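Local coordinates for uncharacterized protein MJ0690 (Methanocaldococcus jannaschii, PDB 3K32) that is not functionally characterised but is predicted to be a subunit of a tRNA methyltransferase, and probably has the nucleotide-binding alpha/beta fold of the HUP class, at residues S121-Q124 against S125-R129; G142-T145 against L146-L149. All coordinates share one frame; numbering follows the deposited sequence.

Interaction 1 of 2, residues S121-Q124 against S125-R129; sequences SEIQ and SLEMR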
loop_
_atom_site.group_PDB
_atom_site.type_symbol
_atom_site.label_atom_id
_atom_site.label_comp_id
_atom_site.label_asym_id
_atom_site.label_seq_id
_atom_site.Cartn_x
_atom_site.Cartn_y
_atom_site.Cartn_z
ATOM N N SER B 121 12.262 -2.962 -8.427
ATOM C CA SER B 121 13.064 -3.897 -9.187
ATOM C C SER B 121 13.422 -5.125 -8.333
ATOM O O SER B 121 13.454 -6.242 -8.822
ATOM C CB SER B 121 14.305 -3.202 -9.767
ATOM O OG SER B 121 15.473 -3.680 -9.154
ATOM N N GLU B 122 13.669 -4.927 -7.049
ATOM C CA GLU B 122 13.922 -6.074 -6.192
ATOM C C GLU B 122 12.673 -6.916 -6.088
ATOM O O GLU B 122 12.749 -8.146 -6.084
ATOM C CB GLU B 122 14.387 -5.648 -4.805
ATOM C CG GLU B 122 15.756 -5.042 -4.824
ATOM C CD GLU B 122 16.131 -4.416 -3.498
ATOM O OE1 GLU B 122 15.268 -3.749 -2.870
ATOM O OE2 GLU B 122 17.298 -4.596 -3.095
ATOM N N ILE B 123 11.521 -6.251 -6.005
ATOM C CA ILE B 123 10.260 -6.976 -5.939
ATOM C C ILE B 123 9.991 -7.793 -7.191
ATOM O O ILE B 123 9.604 -8.951 -7.096
ATOM C CB ILE B 123 9.063 -6.058 -5.647
ATOM C CG1 ILE B 123 9.091 -5.640 -4.183
ATOM C CG2 ILE B 123 7.735 -6.779 -5.957
ATOM C CD1 ILE B 123 8.125 -4.571 -3.841
ATOM N N GLN B 124 10.200 -7.208 -8.363
ATOM C CA GLN B 124 9.851 -7.917 -9.585
ATOM C C GLN B 124 10.717 -9.142 -9.716
ATOM O O GLN B 124 10.248 -10.194 -10.137
ATOM C CB GLN B 124 9.968 -7.023 -10.819
ATOM C CG GLN B 124 8.853 -5.994 -10.933
ATOM C CD GLN B 124 7.453 -6.622 -10.963
ATOM O OE1 GLN B 124 6.444 -5.917 -10.866
ATOM N NE2 GLN B 124 7.390 -7.949 -11.103
ATOM N N SER B 125 11.978 -8.992 -9.318
ATOM C CA SER B 125 12.951 -10.073 -9.356
ATOM C C SER B 125 12.521 -11.202 -8.429
ATOM O O SER B 125 12.465 -12.363 -8.835
ATOM C CB SER B 125 14.336 -9.564 -8.946
ATOM O OG SER B 125 15.302 -10.604 -8.965
ATOM N N LEU B 126 12.220 -10.842 -7.184
ATOM C CA LEU B 126 11.774 -11.788 -6.171
ATOM C C LEU B 126 10.555 -12.590 -6.632
ATOM O O LEU B 126 10.505 -13.809 -6.480
ATOM C CB LEU B 126 11.467 -11.038 -4.869
ATOM C CG LEU B 126 11.331 -11.814 -3.559
ATOM C CD1 LEU B 126 9.950 -12.401 -3.431
ATOM C CD2 LEU B 126 12.393 -12.905 -3.457
ATOM N N GLU B 127 9.576 -11.911 -7.209
ATOM C CA GLU B 127 8.366 -12.591 -7.651
ATOM C C GLU B 127 8.589 -13.504 -8.859
ATOM O O GLU B 127 7.980 -14.566 -8.973
ATOM C CB GLU B 127 7.276 -11.585 -7.977
ATOM C CG GLU B 127 6.830 -10.762 -6.812
ATOM C CD GLU B 127 5.463 -10.184 -7.070
ATOM O OE1 GLU B 127 5.070 -10.172 -8.250
ATOM O OE2 GLU B 127 4.771 -9.765 -6.117
HETATM N N MSE B 128 9.453 -13.086 -9.769
HETATM C CA MSE B 128 9.679 -13.868 -10.968
HETATM C C MSE B 128 10.601 -15.059 -10.725
HETATM O O MSE B 128 10.418 -16.120 -11.318
HETATM C CB MSE B 128 10.220 -12.994 -12.097
HETATM C CG MSE B 128 10.660 -13.811 -13.308
HETATM SE SE MSE B 128 11.408 -12.719 -14.719
HETATM C CE MSE B 128 9.889 -11.503 -14.960
ATOM N N ARG B 129 11.590 -14.877 -9.854
ATOM C CA ARG B 129 12.565 -15.921 -9.582
ATOM C C ARG B 129 11.956 -17.014 -8.726
ATOM O O ARG B 129 12.302 -18.190 -8.854
ATOM C CB ARG B 129 13.793 -15.349 -8.878
ATOM C CG ARG B 129 14.741 -14.568 -9.790
ATOM C CD ARG B 129 16.000 -14.116 -9.042
ATOM N NE ARG B 129 15.686 -13.216 -7.936
ATOM C CZ ARG B 129 15.758 -13.551 -6.650
ATOM N NH1 ARG B 129 16.146 -14.767 -6.296
ATOM N NH2 ARG B 129 15.442 -12.673 -5.715
#
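Ile123 and Glu127 meet along one side of a helix, and their first torsions bring them together. Ile123 holds CG2 anti to its backbone N and CG1 beside it (chi1 -74°). Glu127 turns CG anti to its own carbonyl carbon (chi1 -63°). The two side chains then run side by side in the same direction. Ile123 CG2 lies 4.2 Å from Glu127 CG, a loose aliphatic contact. Glu127 CG also packs against the backbone, 3.3 Å from Ile123 O. Beyond CG the glutamate is extended, and its buried carboxylate leaves the helix. OE2 accepts a hydrogen bond from Tyr134 N and forms a salt bridge with Arg111 of the second subunit.

Four backbone bonds of the i to i+4 kind join the segments. Glu127 N reaches Ile123 O at 3.0 Å, and Leu126 N reaches Glu122 O at 3.0 Å. The bond from Ser125 N to Ser121 O is longer, 3.2 Å. This is regular alpha helix, the helix 120-130 of a beta-alpha-beta unit between the parallel strands 104-106 and 133-135. Tyr134 belongs to the second of these strands, so Glu127 ties the helix to the strand that follows it.

On another side of the helix, Ser125 and Arg129 are also one turn apart. Arg129 NE donates to Ser125 OG at 2.8 Å, with an N-H...O angle of 162°. The hydroxyl lies at the edge of the guanidinium, in its plane. Arg129 NH2 makes a salt bridge with Glu96, and Glu122 makes one with Lys92; both partners are on helix 84-98.

Interaction 2 of 2, residues G142-T145 against L146-L149; sequences GYKT and LRHL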
loop_
_atom_site.group_PDB
_atom_site.type_symbol
_atom_site.label_atom_id
_atom_site.label_comp_id
_atom_site.label_asym_id
_atom_site.label_seq_id
_atom_site.Cartn_x
_atom_site.Cartn_y
_atom_site.Cartn_z
ATOM N N GLY B 142 0.464 6.333 4.785
ATOM C CA GLY B 142 1.493 7.095 5.456
ATOM C C GLY B 142 1.342 7.146 6.961
ATOM O O GLY B 142 0.275 6.840 7.519
ATOM N N TYR B 143 2.432 7.549 7.609
ATOM C CA TYR B 143 2.479 7.733 9.051
ATOM C C TYR B 143 1.144 8.155 9.667
ATOM O O TYR B 143 0.568 7.421 10.473
ATOM C CB TYR B 143 3.548 8.753 9.415
ATOM C CG TYR B 143 3.819 8.812 10.894
ATOM C CD1 TYR B 143 3.175 9.748 11.711
ATOM C CD2 TYR B 143 4.711 7.923 11.480
ATOM C CE1 TYR B 143 3.418 9.790 13.068
ATOM C CE2 TYR B 143 4.966 7.964 12.822
ATOM C CZ TYR B 143 4.317 8.889 13.617
ATOM O OH TYR B 143 4.588 8.901 14.965
ATOM N N LYS B 144 0.658 9.336 9.303
ATOM C CA LYS B 144 -0.556 9.855 9.925
ATOM C C LYS B 144 -1.763 8.948 9.684
ATOM O O LYS B 144 -2.527 8.683 10.595
ATOM C CB LYS B 144 -0.845 11.294 9.487
ATOM C CG LYS B 144 0.098 12.317 10.093
ATOM C CD LYS B 144 1.110 12.806 9.068
ATOM C CE LYS B 144 0.507 13.855 8.138
ATOM N NZ LYS B 144 0.285 15.145 8.847
ATOM N N THR B 145 -1.924 8.452 8.468
ATOM C CA THR B 145 -3.042 7.562 8.181
ATOM C C THR B 145 -3.022 6.282 9.039
ATOM O O THR B 145 -4.061 5.841 9.548
ATOM C CB THR B 145 -3.102 7.205 6.687
ATOM O OG1 THR B 145 -3.070 8.412 5.918
ATOM C CG2 THR B 145 -4.374 6.453 6.385
ATOM N N LEU B 146 -1.836 5.697 9.185
ATOM C CA LEU B 146 -1.627 4.520 10.022
ATOM C C LEU B 146 -1.885 4.816 11.489
ATOM O O LEU B 146 -2.438 3.977 12.213
ATOM C CB LEU B 146 -0.197 3.991 9.870
ATOM C CG LEU B 146 0.163 2.871 8.883
ATOM C CD1 LEU B 146 -0.839 2.706 7.754
ATOM C CD2 LEU B 146 1.577 3.069 8.328
ATOM N N ARG B 147 -1.464 5.995 11.944
ATOM C CA ARG B 147 -1.683 6.347 13.339
ATOM C C ARG B 147 -3.191 6.348 13.585
ATOM O O ARG B 147 -3.669 5.798 14.575
ATOM C CB ARG B 147 -1.078 7.705 13.674
ATOM C CG ARG B 147 -0.884 7.932 15.154
ATOM C CD ARG B 147 -1.158 9.371 15.572
ATOM N NE ARG B 147 -0.191 10.330 15.043
ATOM C CZ ARG B 147 -0.492 11.307 14.191
ATOM N NH1 ARG B 147 -1.739 11.459 13.754
ATOM N NH2 ARG B 147 0.455 12.137 13.773
ATOM N N HIS B 148 -3.941 6.927 12.652
ATOM C CA HIS B 148 -5.393 6.992 12.785
ATOM C C HIS B 148 -6.062 5.630 12.741
ATOM O O HIS B 148 -6.989 5.372 13.506
ATOM C CB HIS B 148 -6.012 7.895 11.715
ATOM C CG HIS B 148 -7.478 7.661 11.508
ATOM N ND1 HIS B 148 -7.962 6.829 10.521
ATOM C CD2 HIS B 148 -8.560 8.141 12.163
ATOM C CE1 HIS B 148 -9.284 6.818 10.568
ATOM N NE2 HIS B 148 -9.674 7.604 11.554
ATOM N N LEU B 149 -5.608 4.774 11.829
ATOM C CA LEU B 149 -6.186 3.444 11.676
ATOM C C LEU B 149 -5.942 2.563 12.901
ATOM O O LEU B 149 -6.840 1.849 13.356
ATOM C CB LEU B 149 -5.652 2.767 10.409
ATOM C CG LEU B 149 -6.216 3.244 9.059
ATOM C CD1 LEU B 149 -5.340 2.784 7.910
ATOM C CD2 LEU B 149 -7.648 2.785 8.843
#
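Tyr143, Lys144 and Arg147 form the polar and aromatic side of this helical turn. Arg147 bends at chi2 and chi3, which brings its guanidinium back over the preceding turn. Its NH2 comes to the edge of the Tyr143 ring, near the ring plane, 3.8 Å from CE1. Ring and guanidinium planes are nearly perpendicular, 82° apart. The approach is to the rim of the ring, so it is not a cation-pi stack. Arg147 NH2 also lies 3.7 Å from Lys144 CG, and Lys144 CA sits over one face of the guanidinium, offset toward its rim. The two basic side chains run alongside each other, but their charged ends stay apart, with Lys144 NZ 5.8 Å from Arg147 NH2.

The apolar contacts are on other sides of the helix. Chi1 of -52° sets Thr145 OG1 beside the backbone N and turns CG2 anti to it, where it meets Leu149 CD1 at 4.1 Å. The threonine and leucine point the same way, and both pack on Tyr31 of the second subunit. The buried hydroxyl OG1 of Thr145 is bonded to Gln133 of that subunit. Leu146 CB and CD2 lie near Gly142 O, and the leucine side chain also touches Asp18 on helix 17-28.

Hydrogen bonds between the segments run along the backbone. Leu146 N binds Gly142 O at 2.9 Å, and the bond is almost straight, 171°. Arg147 N binds Tyr143 O at 2.9 Å. His148 N to Lys144 O and Leu149 N to Thr145 O continue the pattern. Near the start of the segment, Tyr143 N donates to Asp112 OD2. Repeated i to i+4 bonding of this kind is typical of an alpha helix, here the first turns of helix 143-153, with one side set against the second subunit.

In the fold
Interaction 1 comes first along the chain, on helix 120-130. Interaction 2 follows on helix 143-153, and strand 133-135 lies between the two helices. Their centres are 28 Å apart and their nearest atoms about 16 Å, so they do not touch. Interaction 1 belongs to a beta-alpha-beta unit of the five-stranded parallel sheet, beside strand 133-135, the outermost strand within this chain. Interaction 2 lies beyond that strand, on the helix leading into strand 154-159 of the small antiparallel sheet. Both face the second subunit. Across the dimer interface, Glu127 of interaction 1 packs on Lys144 of interaction 2 in the other copy, with a long, weak ion pair.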